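Local structure of mosquitocidal toxin (Lysinibacillus sphaericus, 2VSE) at residues 419-424 and 454-459; 506-511 and 544-549; 516-521 and 536-541. The protein is a mosquitocidal holotoxin that probably ADP-ribosylates target proteins through an N-terminal transferase domain, joined to ricin-B-like lectin domains likely to bind sugars. All coordinates share one frame; numbering follows the deposited sequence.

Interaction 1 (419-424 and 454-459); sequences GTYQVS and WNLIYN
In the six-stranded barrel of a ricin-B-type beta-trefoil, Gly-419, Thr-420 and Tyr-421 run antiparallel beside Leu-456, Asn-455 and Trp-454. Two hydrogen-bonded pairs frame one non-hydrogen-bonded pair. At the first, Gly-419 N donates a hydrogen bond to Leu-456 O at 3.1 Å, and Leu-456 N returns a bond to Gly-419 O. At the second, Trp-454 N meets Tyr-421 O at 2.8 Å with a nearly straight N-H...O angle of 171°, while Tyr-421 N binds Trp-454 O. Between them the alpha carbons of Thr-420 and Asn-455 come to 4.5 Å, and Thr-420 CA leans on Trp-454 O at 3.2 Å in a CA-H...O contact. The axes meet at 124°, far from a flat antiparallel pair, as expected of strongly twisted barrel strands. Tyr-421, Trp-454 and Leu-456 share the buried face. Leu-456 CD2 reaches the CD2 corner of the Tyr-421 ring at 4.0 Å, the two side chains crossing at about a right angle. Tyr-421 CG lies beside its own backbone N and anti to the carbonyl carbon (chi1 -65°), which carries the CD2 corner of the ring toward Leu-456; its hydroxyl is hydrogen-bonded to Lys-417 O. On the other face the methyl CG2 of Thr-420 lies 3.7 Å from Asn-455 OD1, whereas Thr-420 OG1 turns to Phe-552 O. The indole of Trp-454, the tryptophan of a QxW repeat, leads away from Tyr-421 and bonds through NE1 to Ile-433 O. Strand 547-551 flanks 419-425 on its other side, placing Ile-549 and Pro-551 against Tyr-421, and strand 464-469 flanks 454-459, where Ile-467 packs on both Trp-454 and Leu-456.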
loop_
_atom_site.group_PDB
_atom_site.type_symbol
_atom_site.label_atom_id
_atom_site.label_comp_id
_atom_site.label_asym_id
_atom_site.label_seq_id
_atom_site.Cartn_x
_atom_site.Cartn_y
_atom_site.Cartn_z
ATOM N N GLY A 419 2.340 -0.758 -14.366
ATOM C CA GLY A 419 3.668 -0.577 -13.798
ATOM C C GLY A 419 4.520 -1.836 -13.740
ATOM O O GLY A 419 4.248 -2.823 -14.432
ATOM N N THR A 420 5.562 -1.795 -12.916
ATOM C CA THR A 420 6.481 -2.922 -12.765
ATOM C C THR A 420 6.116 -3.802 -11.583
ATOM O O THR A 420 5.801 -3.321 -10.490
ATOM C CB THR A 420 7.946 -2.478 -12.610
ATOM O OG1 THR A 420 8.004 -1.361 -11.722
ATOM C CG2 THR A 420 8.539 -2.093 -13.955
ATOM N N TYR A 421 6.171 -5.102 -11.832
ATOM C CA TYR A 421 5.761 -6.111 -10.874
ATOM C C TYR A 421 6.672 -7.321 -10.920
ATOM O O TYR A 421 7.339 -7.590 -11.914
ATOM C CB TYR A 421 4.326 -6.575 -11.164
ATOM C CG TYR A 421 3.292 -5.499 -10.985
ATOM C CD1 TYR A 421 2.659 -5.310 -9.761
ATOM C CD2 TYR A 421 2.948 -4.666 -12.041
ATOM C CE1 TYR A 421 1.705 -4.316 -9.593
ATOM C CE2 TYR A 421 2.010 -3.658 -11.884
ATOM C CZ TYR A 421 1.387 -3.494 -10.660
ATOM O OH TYR A 421 0.448 -2.505 -10.520
ATOM N N GLN A 422 6.673 -8.055 -9.824
ATOM C CA GLN A 422 7.281 -9.357 -9.746
ATOM C C GLN A 422 6.106 -10.317 -9.618
ATOM O O GLN A 422 5.122 -10.026 -8.901
ATOM C CB GLN A 422 8.145 -9.388 -8.507
ATOM C CG GLN A 422 9.333 -10.277 -8.578
ATOM C CD GLN A 422 10.459 -9.749 -7.740
ATOM O OE1 GLN A 422 11.141 -8.815 -8.140
ATOM N NE2 GLN A 422 10.661 -10.337 -6.569
ATOM N N VAL A 423 6.165 -11.423 -10.350
ATOM C CA VAL A 423 5.077 -12.398 -10.380
ATOM C C VAL A 423 5.602 -13.718 -9.819
ATOM O O VAL A 423 6.560 -14.283 -10.340
ATOM C CB VAL A 423 4.528 -12.594 -11.824
ATOM C CG1 VAL A 423 3.317 -13.480 -11.818
ATOM C CG2 VAL A 423 4.169 -11.262 -12.441
ATOM N N SER A 424 4.991 -14.193 -8.747
ATOM C CA SER A 424 5.457 -15.401 -8.079
ATOM C C SER A 424 4.304 -16.350 -7.761
ATOM O O SER A 424 3.140 -15.947 -7.735
ATOM C CB SER A 424 6.231 -15.041 -6.809
ATOM O OG SER A 424 5.411 -14.311 -5.908
ATOM N N TRP A 454 8.548 -7.486 -14.390
ATOM C CA TRP A 454 7.718 -7.403 -15.586
ATOM C C TRP A 454 6.908 -6.117 -15.591
ATOM O O TRP A 454 6.469 -5.631 -14.544
ATOM C CB TRP A 454 6.791 -8.617 -15.682
ATOM C CG TRP A 454 7.544 -9.892 -15.764
ATOM C CD1 TRP A 454 8.002 -10.639 -14.715
ATOM C CD2 TRP A 454 7.959 -10.575 -16.957
ATOM N NE1 TRP A 454 8.674 -11.741 -15.178
ATOM C CE2 TRP A 454 8.666 -11.730 -16.550
ATOM C CE3 TRP A 454 7.811 -10.317 -18.331
ATOM C CZ2 TRP A 454 9.227 -12.636 -17.469
ATOM C CZ3 TRP A 454 8.371 -11.212 -19.245
ATOM C CH2 TRP A 454 9.069 -12.360 -18.810
ATOM N N ASN A 455 6.730 -5.581 -16.789
ATOM C CA ASN A 455 5.927 -4.409 -17.027
ATOM C C ASN A 455 4.535 -4.891 -17.445
ATOM O O ASN A 455 4.385 -5.541 -18.482
ATOM C CB ASN A 455 6.578 -3.618 -18.164
ATOM C CG ASN A 455 6.388 -2.117 -18.043
ATOM O OD1 ASN A 455 6.388 -1.544 -16.945
ATOM N ND2 ASN A 455 6.255 -1.461 -19.192
ATOM N N LEU A 456 3.532 -4.627 -16.609
ATOM C CA LEU A 456 2.148 -4.923 -16.959
ATOM C C LEU A 456 1.498 -3.640 -17.441
ATOM O O LEU A 456 1.437 -2.658 -16.701
ATOM C CB LEU A 456 1.382 -5.507 -15.772
ATOM C CG LEU A 456 1.614 -6.990 -15.422
ATOM C CD1 LEU A 456 3.104 -7.374 -15.225
ATOM C CD2 LEU A 456 0.811 -7.344 -14.165
ATOM N N ILE A 457 1.054 -3.648 -18.697
ATOM C CA ILE A 457 0.314 -2.527 -19.271
ATOM C C ILE A 457 -1.048 -2.953 -19.826
ATOM O O ILE A 457 -1.157 -3.861 -20.657
ATOM C CB ILE A 457 1.147 -1.690 -20.308
ATOM C CG1 ILE A 457 0.242 -1.142 -21.415
ATOM C CG2 ILE A 457 2.285 -2.501 -20.910
ATOM C CD1 ILE A 457 0.561 0.275 -21.820
ATOM N N TYR A 458 -2.077 -2.262 -19.356
ATOM C CA TYR A 458 -3.461 -2.534 -19.705
ATOM C C TYR A 458 -3.794 -1.986 -21.077
ATOM O O TYR A 458 -3.389 -0.883 -21.437
ATOM C CB TYR A 458 -4.360 -1.884 -18.651
ATOM C CG TYR A 458 -5.847 -2.166 -18.731
ATOM C CD1 TYR A 458 -6.342 -3.460 -18.603
ATOM C CD2 TYR A 458 -6.759 -1.124 -18.865
ATOM C CE1 TYR A 458 -7.709 -3.716 -18.642
ATOM C CE2 TYR A 458 -8.132 -1.365 -18.901
ATOM C CZ TYR A 458 -8.596 -2.663 -18.785
ATOM O OH TYR A 458 -9.948 -2.912 -18.824
ATOM N N ASN A 459 -4.536 -2.778 -21.840
ATOM C CA ASN A 459 -5.071 -2.362 -23.114
ATOM C C ASN A 459 -6.573 -2.109 -22.942
ATOM O O ASN A 459 -7.338 -3.059 -22.718
ATOM C CB ASN A 459 -4.790 -3.442 -24.160
ATOM C CG ASN A 459 -5.366 -3.112 -25.526
ATOM O OD1 ASN A 459 -6.369 -2.393 -25.651
ATOM N ND2 ASN A 459 -4.740 -3.652 -26.564
#

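Interaction 2 (506-511 and 544-549)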
loop_
_atom_site.group_PDB
_atom_site.type_symbol
_atom_site.label_atom_id
_atom_site.label_comp_id
_atom_site.label_asym_id
_atom_site.label_seq_id
_atom_site.Cartn_x
_atom_site.Cartn_y
_atom_site.Cartn_z
ATOM N N ASP A 506 -8.250 -14.843 -2.145
ATOM C CA ASP A 506 -7.057 -14.993 -1.310
ATOM C C ASP A 506 -5.943 -14.023 -1.748
ATOM O O ASP A 506 -4.771 -14.203 -1.398
ATOM C CB ASP A 506 -6.559 -16.441 -1.392
ATOM C CG ASP A 506 -6.111 -16.818 -2.797
ATOM O OD1 ASP A 506 -6.103 -15.924 -3.674
ATOM O OD2 ASP A 506 -5.774 -18.003 -3.031
ATOM N N ASN A 507 -6.316 -13.012 -2.536
ATOM C CA ASN A 507 -5.367 -12.022 -3.074
ATOM C C ASN A 507 -4.340 -12.534 -4.089
ATOM O O ASN A 507 -3.431 -11.793 -4.475
ATOM C CB ASN A 507 -4.662 -11.238 -1.948
ATOM C CG ASN A 507 -5.585 -10.230 -1.270
ATOM O OD1 ASN A 507 -5.609 -10.128 -0.040
ATOM N ND2 ASN A 507 -6.357 -9.479 -2.073
ATOM N N THR A 508 -4.461 -13.788 -4.513
ATOM C CA THR A 508 -3.687 -14.270 -5.657
ATOM C C THR A 508 -4.501 -13.980 -6.917
ATOM O O THR A 508 -5.642 -13.531 -6.821
ATOM C CB THR A 508 -3.380 -15.774 -5.560
ATOM O OG1 THR A 508 -4.587 -16.526 -5.753
ATOM C CG2 THR A 508 -2.778 -16.115 -4.203
ATOM N N TYR A 509 -3.920 -14.253 -8.082
ATOM C CA TYR A 509 -4.537 -13.933 -9.362
ATOM C C TYR A 509 -4.521 -15.138 -10.287
ATOM O O TYR A 509 -3.651 -15.998 -10.170
ATOM C CB TYR A 509 -3.771 -12.801 -10.048
ATOM C CG TYR A 509 -3.827 -11.484 -9.320
ATOM C CD1 TYR A 509 -4.814 -10.553 -9.628
ATOM C CD2 TYR A 509 -2.888 -11.156 -8.322
ATOM C CE1 TYR A 509 -4.878 -9.348 -8.989
ATOM C CE2 TYR A 509 -2.950 -9.932 -7.665
ATOM C CZ TYR A 509 -3.962 -9.039 -8.008
ATOM O OH TYR A 509 -4.080 -7.821 -7.394
ATOM N N ILE A 510 -5.488 -15.188 -11.194
ATOM C CA ILE A 510 -5.458 -16.087 -12.324
ATOM C C ILE A 510 -5.023 -15.233 -13.519
ATOM O O ILE A 510 -5.530 -14.115 -13.723
ATOM C CB ILE A 510 -6.852 -16.716 -12.595
ATOM C CG1 ILE A 510 -7.425 -17.408 -11.340
ATOM C CG2 ILE A 510 -6.786 -17.670 -13.765
ATOM C CD1 ILE A 510 -6.498 -18.464 -10.685
ATOM N N ILE A 511 -4.059 -15.745 -14.283
ATOM C CA ILE A 511 -3.570 -15.054 -15.451
ATOM C C ILE A 511 -3.987 -15.859 -16.686
ATOM O O ILE A 511 -3.447 -16.923 -16.968
ATOM C CB ILE A 511 -2.064 -14.778 -15.330
ATOM C CG1 ILE A 511 -1.787 -14.055 -14.002
ATOM C CG2 ILE A 511 -1.571 -13.925 -16.498
ATOM C CD1 ILE A 511 -0.323 -13.768 -13.724
ATOM N N ASN A 544 -1.118 -24.214 -8.191
ATOM C CA ASN A 544 -0.092 -23.935 -9.199
ATOM C C ASN A 544 -0.586 -23.069 -10.366
ATOM O O ASN A 544 0.127 -22.883 -11.350
ATOM C CB ASN A 544 0.532 -25.240 -9.718
ATOM C CG ASN A 544 -0.475 -26.137 -10.421
ATOM O OD1 ASN A 544 -1.542 -26.433 -9.886
ATOM N ND2 ASN A 544 -0.132 -26.585 -11.620
ATOM N N GLN A 545 -1.806 -22.552 -10.260
ATOM C CA GLN A 545 -2.356 -21.643 -11.273
ATOM C C GLN A 545 -2.683 -20.270 -10.678
ATOM O O GLN A 545 -3.230 -19.388 -11.359
ATOM C CB GLN A 545 -3.598 -22.240 -11.915
ATOM C CG GLN A 545 -3.326 -23.438 -12.811
ATOM C CD GLN A 545 -4.575 -23.914 -13.511
ATOM O OE1 GLN A 545 -5.669 -23.401 -13.268
ATOM N NE2 GLN A 545 -4.420 -24.887 -14.402
ATOM N N ARG A 546 -2.330 -20.104 -9.407
ATOM C CA ARG A 546 -2.607 -18.889 -8.671
ATOM C C ARG A 546 -1.311 -18.115 -8.467
ATOM O O ARG A 546 -0.265 -18.688 -8.136
ATOM C CB ARG A 546 -3.289 -19.228 -7.351
ATOM C CG ARG A 546 -4.596 -19.977 -7.560
ATOM C CD ARG A 546 -5.144 -20.610 -6.306
ATOM N NE ARG A 546 -6.105 -19.730 -5.657
ATOM C CZ ARG A 546 -7.411 -19.682 -5.932
ATOM N NH1 ARG A 546 -7.948 -20.472 -6.853
ATOM N NH2 ARG A 546 -8.181 -18.835 -5.264
ATOM N N TRP A 547 -1.373 -16.813 -8.699
ATOM C CA TRP A 547 -0.155 -16.017 -8.745
ATOM C C TRP A 547 -0.222 -14.766 -7.880
ATOM O O TRP A 547 -1.238 -14.069 -7.845
ATOM C CB TRP A 547 0.167 -15.650 -10.190
ATOM C CG TRP A 547 0.355 -16.850 -11.064
ATOM C CD1 TRP A 547 -0.602 -17.487 -11.806
ATOM C CD2 TRP A 547 1.571 -17.580 -11.262
ATOM N NE1 TRP A 547 -0.052 -18.561 -12.470
ATOM C CE2 TRP A 547 1.282 -18.638 -12.159
ATOM C CE3 TRP A 547 2.877 -17.437 -10.784
ATOM C CZ2 TRP A 547 2.254 -19.548 -12.583
ATOM C CZ3 TRP A 547 3.847 -18.342 -11.207
ATOM C CH2 TRP A 547 3.527 -19.387 -12.094
ATOM N N ILE A 548 0.879 -14.497 -7.187
ATOM C CA ILE A 548 1.055 -13.264 -6.431
ATOM C C ILE A 548 1.684 -12.212 -7.345
ATOM O O ILE A 548 2.722 -12.466 -7.963
ATOM C CB ILE A 548 1.927 -13.521 -5.193
ATOM C CG1 ILE A 548 1.186 -14.482 -4.259
ATOM C CG2 ILE A 548 2.319 -12.201 -4.486
ATOM C CD1 ILE A 548 2.084 -15.301 -3.377
ATOM N N ILE A 549 1.040 -11.052 -7.453
ATOM C CA ILE A 549 1.567 -9.964 -8.262
ATOM C C ILE A 549 1.957 -8.791 -7.373
ATOM O O ILE A 549 1.112 -8.089 -6.856
ATOM C CB ILE A 549 0.587 -9.525 -9.350
ATOM C CG1 ILE A 549 0.405 -10.637 -10.392
ATOM C CG2 ILE A 549 1.064 -8.245 -10.023
ATOM C CD1 ILE A 549 -0.838 -10.447 -11.280
HETATM O O HOH W 1 -0.567 -10.698 -5.451
HETATM O O HOH W 2 -3.039 -18.335 -13.847
#
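Only one beta bridge, Tyr-509 with Trp-547, pairs strands 509-513 and 547-551 here, and their axes stand at 102°. Both its bonds are bent: Tyr-509 N to Trp-547 O is 2.7 Å with an angle of 134° at the hydrogen. Beyond the bridge the backbones splay and waters fill in, water 1 linking Asn-507 O to Ile-549 N, and water 2 lying between Ile-511 N and Gln-545 O. Ile-549 CD1 sits over one face of the Tyr-509 ring, 4.0 Å from its centroid, in a CH-pi contact, while Ile-511 CD1 touches Trp-547 CB at 4.0 Å. The indole NE1 of Trp-547, the end of a Gln-Arg-Trp (QxW) signature, bonds to Leu-521 O. Arg-546, bent at chi3 (94°), brings NE to Asp-506 OD2 at 3.2 Å; the carboxylate meets the guanidinium edge with the planes nearly perpendicular, and NH2 adds only a weak bond. Asp-506 OD1 takes Thr-508 N, closing an Asx turn, and Thr-508 OG1 at 2.6 Å. With both carboxylate oxygens engaged, and Arg-546 NH1 bonded to Gly-541 O, the salt bridge probably stabilises the charged aspartate and clips the Asx turn to the residue just ahead of Trp-547.

Interaction 3 (516-521 and 536-541)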
loop_
_atom_site.group_PDB
_atom_site.type_symbol
_atom_site.label_atom_id
_atom_site.label_comp_id
_atom_site.label_asym_id
_atom_site.label_seq_id
_atom_site.Cartn_x
_atom_site.Cartn_y
_atom_site.Cartn_z
ATOM N N ASN A 516 -7.403 -17.581 -25.870
ATOM C CA ASN A 516 -7.767 -18.955 -25.527
ATOM C C ASN A 516 -8.079 -19.012 -24.026
ATOM O O ASN A 516 -7.192 -19.297 -23.188
ATOM C CB ASN A 516 -6.628 -19.906 -25.886
ATOM C CG ASN A 516 -6.180 -19.758 -27.333
ATOM O OD1 ASN A 516 -6.805 -20.298 -28.252
ATOM N ND2 ASN A 516 -5.083 -19.038 -27.543
ATOM N N ARG A 517 -9.335 -18.738 -23.690
ATOM C CA ARG A 517 -9.718 -18.476 -22.297
ATOM C C ARG A 517 -9.806 -19.692 -21.365
ATOM O O ARG A 517 -9.897 -19.548 -20.143
ATOM C CB ARG A 517 -10.980 -17.621 -22.240
ATOM C CG ARG A 517 -10.744 -16.296 -22.913
ATOM C CD ARG A 517 -11.817 -15.327 -22.652
ATOM N NE ARG A 517 -11.586 -14.133 -23.447
ATOM C CZ ARG A 517 -12.487 -13.178 -23.627
ATOM N NH1 ARG A 517 -13.667 -13.271 -23.049
ATOM N NH2 ARG A 517 -12.200 -12.132 -24.377
ATOM N N LYS A 518 -9.756 -20.881 -21.946
ATOM C CA LYS A 518 -9.577 -22.093 -21.178
ATOM C C LYS A 518 -8.148 -22.186 -20.636
ATOM O O LYS A 518 -7.901 -22.904 -19.658
ATOM C CB LYS A 518 -9.912 -23.306 -22.031
ATOM C CG LYS A 518 -11.393 -23.554 -22.202
ATOM C CD LYS A 518 -11.623 -24.922 -22.810
ATOM C CE LYS A 518 -13.105 -25.238 -22.952
ATOM N NZ LYS A 518 -13.356 -26.708 -22.867
ATOM N N ILE A 519 -7.229 -21.431 -21.248
ATOM C CA ILE A 519 -5.790 -21.514 -20.959
ATOM C C ILE A 519 -5.291 -20.460 -19.945
ATOM O O ILE A 519 -5.510 -19.257 -20.102
ATOM C CB ILE A 519 -4.977 -21.420 -22.280
ATOM C CG1 ILE A 519 -5.324 -22.584 -23.237
ATOM C CG2 ILE A 519 -3.484 -21.225 -22.016
ATOM C CD1 ILE A 519 -5.112 -23.983 -22.691
ATOM N N VAL A 520 -4.607 -20.921 -18.904
ATOM C CA VAL A 520 -4.087 -20.027 -17.886
ATOM C C VAL A 520 -2.631 -20.364 -17.603
ATOM O O VAL A 520 -2.177 -21.475 -17.901
ATOM C CB VAL A 520 -4.935 -20.074 -16.562
ATOM C CG1 VAL A 520 -6.396 -19.710 -16.828
ATOM C CG2 VAL A 520 -4.847 -21.435 -15.889
ATOM N N LEU A 521 -1.904 -19.392 -17.045
ATOM C CA LEU A 521 -0.533 -19.580 -16.563
ATOM C C LEU A 521 -0.482 -20.628 -15.456
ATOM O O LEU A 521 -1.199 -20.515 -14.442
ATOM C CB LEU A 521 0.011 -18.265 -16.029
ATOM C CG LEU A 521 1.068 -17.541 -16.849
ATOM C CD1 LEU A 521 0.596 -17.286 -18.256
ATOM C CD2 LEU A 521 1.417 -16.244 -16.154
ATOM N N GLY A 536 0.856 -23.053 -20.550
ATOM C CA GLY A 536 -0.508 -22.635 -20.784
ATOM C C GLY A 536 -1.285 -23.922 -20.629
ATOM O O GLY A 536 -1.204 -24.802 -21.485
ATOM N N PHE A 537 -1.994 -24.052 -19.511
ATOM C CA PHE A 537 -2.745 -25.263 -19.196
ATOM C C PHE A 537 -4.219 -24.933 -18.930
ATOM O O PHE A 537 -4.548 -23.816 -18.519
ATOM C CB PHE A 537 -2.128 -25.945 -17.975
ATOM C CG PHE A 537 -2.407 -27.426 -17.877
ATOM C CD1 PHE A 537 -1.610 -28.348 -18.563
ATOM C CD2 PHE A 537 -3.438 -27.903 -17.067
ATOM C CE1 PHE A 537 -1.847 -29.727 -18.465
ATOM C CE2 PHE A 537 -3.688 -29.282 -16.961
ATOM C CZ PHE A 537 -2.886 -30.192 -17.662
ATOM N N GLU A 538 -5.098 -25.907 -19.177
ATOM C CA GLU A 538 -6.530 -25.746 -18.906
ATOM C C GLU A 538 -6.795 -25.331 -17.453
ATOM O O GLU A 538 -6.235 -25.907 -16.518
ATOM C CB GLU A 538 -7.329 -27.006 -19.257
ATOM C CG GLU A 538 -8.815 -26.877 -18.893
ATOM C CD GLU A 538 -9.732 -27.752 -19.728
ATOM O OE1 GLU A 538 -9.288 -28.273 -20.780
ATOM O OE2 GLU A 538 -10.906 -27.914 -19.328
ATOM N N PHE A 539 -7.660 -24.330 -17.290
ATOM C CA PHE A 539 -7.946 -23.730 -15.993
ATOM C C PHE A 539 -8.622 -24.721 -15.047
ATOM O O PHE A 539 -9.657 -25.302 -15.380
ATOM C CB PHE A 539 -8.806 -22.478 -16.191
ATOM C CG PHE A 539 -9.363 -21.887 -14.914
ATOM C CD1 PHE A 539 -8.517 -21.350 -13.945
ATOM C CD2 PHE A 539 -10.748 -21.830 -14.709
ATOM C CE1 PHE A 539 -9.033 -20.784 -12.762
ATOM C CE2 PHE A 539 -11.290 -21.268 -13.534
ATOM C CZ PHE A 539 -10.429 -20.742 -12.552
ATOM N N HIS A 540 -8.006 -24.924 -13.884
ATOM C CA HIS A 540 -8.622 -25.675 -12.784
ATOM C C HIS A 540 -8.644 -24.886 -11.465
ATOM O O HIS A 540 -9.380 -25.237 -10.550
ATOM C CB HIS A 540 -8.016 -27.091 -12.604
ATOM C CG HIS A 540 -6.524 -27.122 -12.425
ATOM N ND1 HIS A 540 -5.882 -26.526 -11.359
ATOM C CD2 HIS A 540 -5.552 -27.727 -13.154
ATOM C CE1 HIS A 540 -4.581 -26.734 -11.455
ATOM N NE2 HIS A 540 -4.353 -27.463 -12.534
ATOM N N GLY A 541 -7.848 -23.825 -11.369
ATOM C CA GLY A 541 -7.873 -22.953 -10.200
ATOM C C GLY A 541 -7.062 -23.449 -9.016
ATOM O O GLY A 541 -7.069 -22.834 -7.940
HETATM O O HOH W 3 -13.095 -28.522 -20.900
#
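Gly-536, within the return strand 534-538 of a hairpin, lies against Ile-519 and Val-520. Its CA is 3.5 Å from Ile-519 CG2, a methyl that occupies the space beside the bare glycine backbone, and it makes a CA-H...O contact with Val-520 O. Phe-537 is the hydrogen-bonded partner of Val-520: Phe-537 N binds Val-520 O at 3.0 Å and Phe-537 O receives Val-520 N at 2.9 Å, both at 167°. At Glu-538, facing Ile-519 in a non-hydrogen-bonded pair, the CA sits 3.2 Å from Lys-518 O, and the extended side chain, its CG anti to the backbone N (chi1 176°), runs out alongside that of Lys-518. Phe-539 N then bonds to the same Lys-518 O at 2.8 Å, entering almost in line with the carbonyl. This carbonyl belongs to a type I turn, Asn-516 to Ile-519, closed by Ile-519 N to Asn-516 O. Phe-539 CB also packs on Val-520 CG1 at 3.7 Å, with the ring set obliquely to that methyl and Ile-510 of strand 509-513 nearby. Beyond it the chain leaves the partner strand, and His-540 N is held by Gln-545 OE1. Apolar packing of Val-520 on Phe-539 thus supports the backbone bonds, while the charged ends of Lys-518 and Glu-538 meet through water. Lys-518 NZ and Glu-538 OE2 stay 4.5 Å apart, too far for a direct salt bridge, and water 3 accepts from the ammonium and donates to the carboxylate, so the opposite charges are coupled through the water and their direct attraction is probably modest.

In the fold
All three contacts lie in one ricin-B-type lectin module. Interactions 1 and 2 have centres about 13 Å apart and meet where strands 419-425 and 547-551 adjoin: interaction 1 joins the first two strands of the barrel, and interaction 2 brings its fifth and sixth together, closing the ring. Interaction 3, centred about 12 Å from interaction 2, is the hairpin 519-523/534-538 that lies in sequence between those two closing strands. It touches interaction 2 through residues 540-541 and through Val-520, but stays about 5 Å at nearest atoms from interaction 1. Interaction 1 comes first along the chain. Together they sample the barrel, its closure and one hairpin of the beta-trefoil.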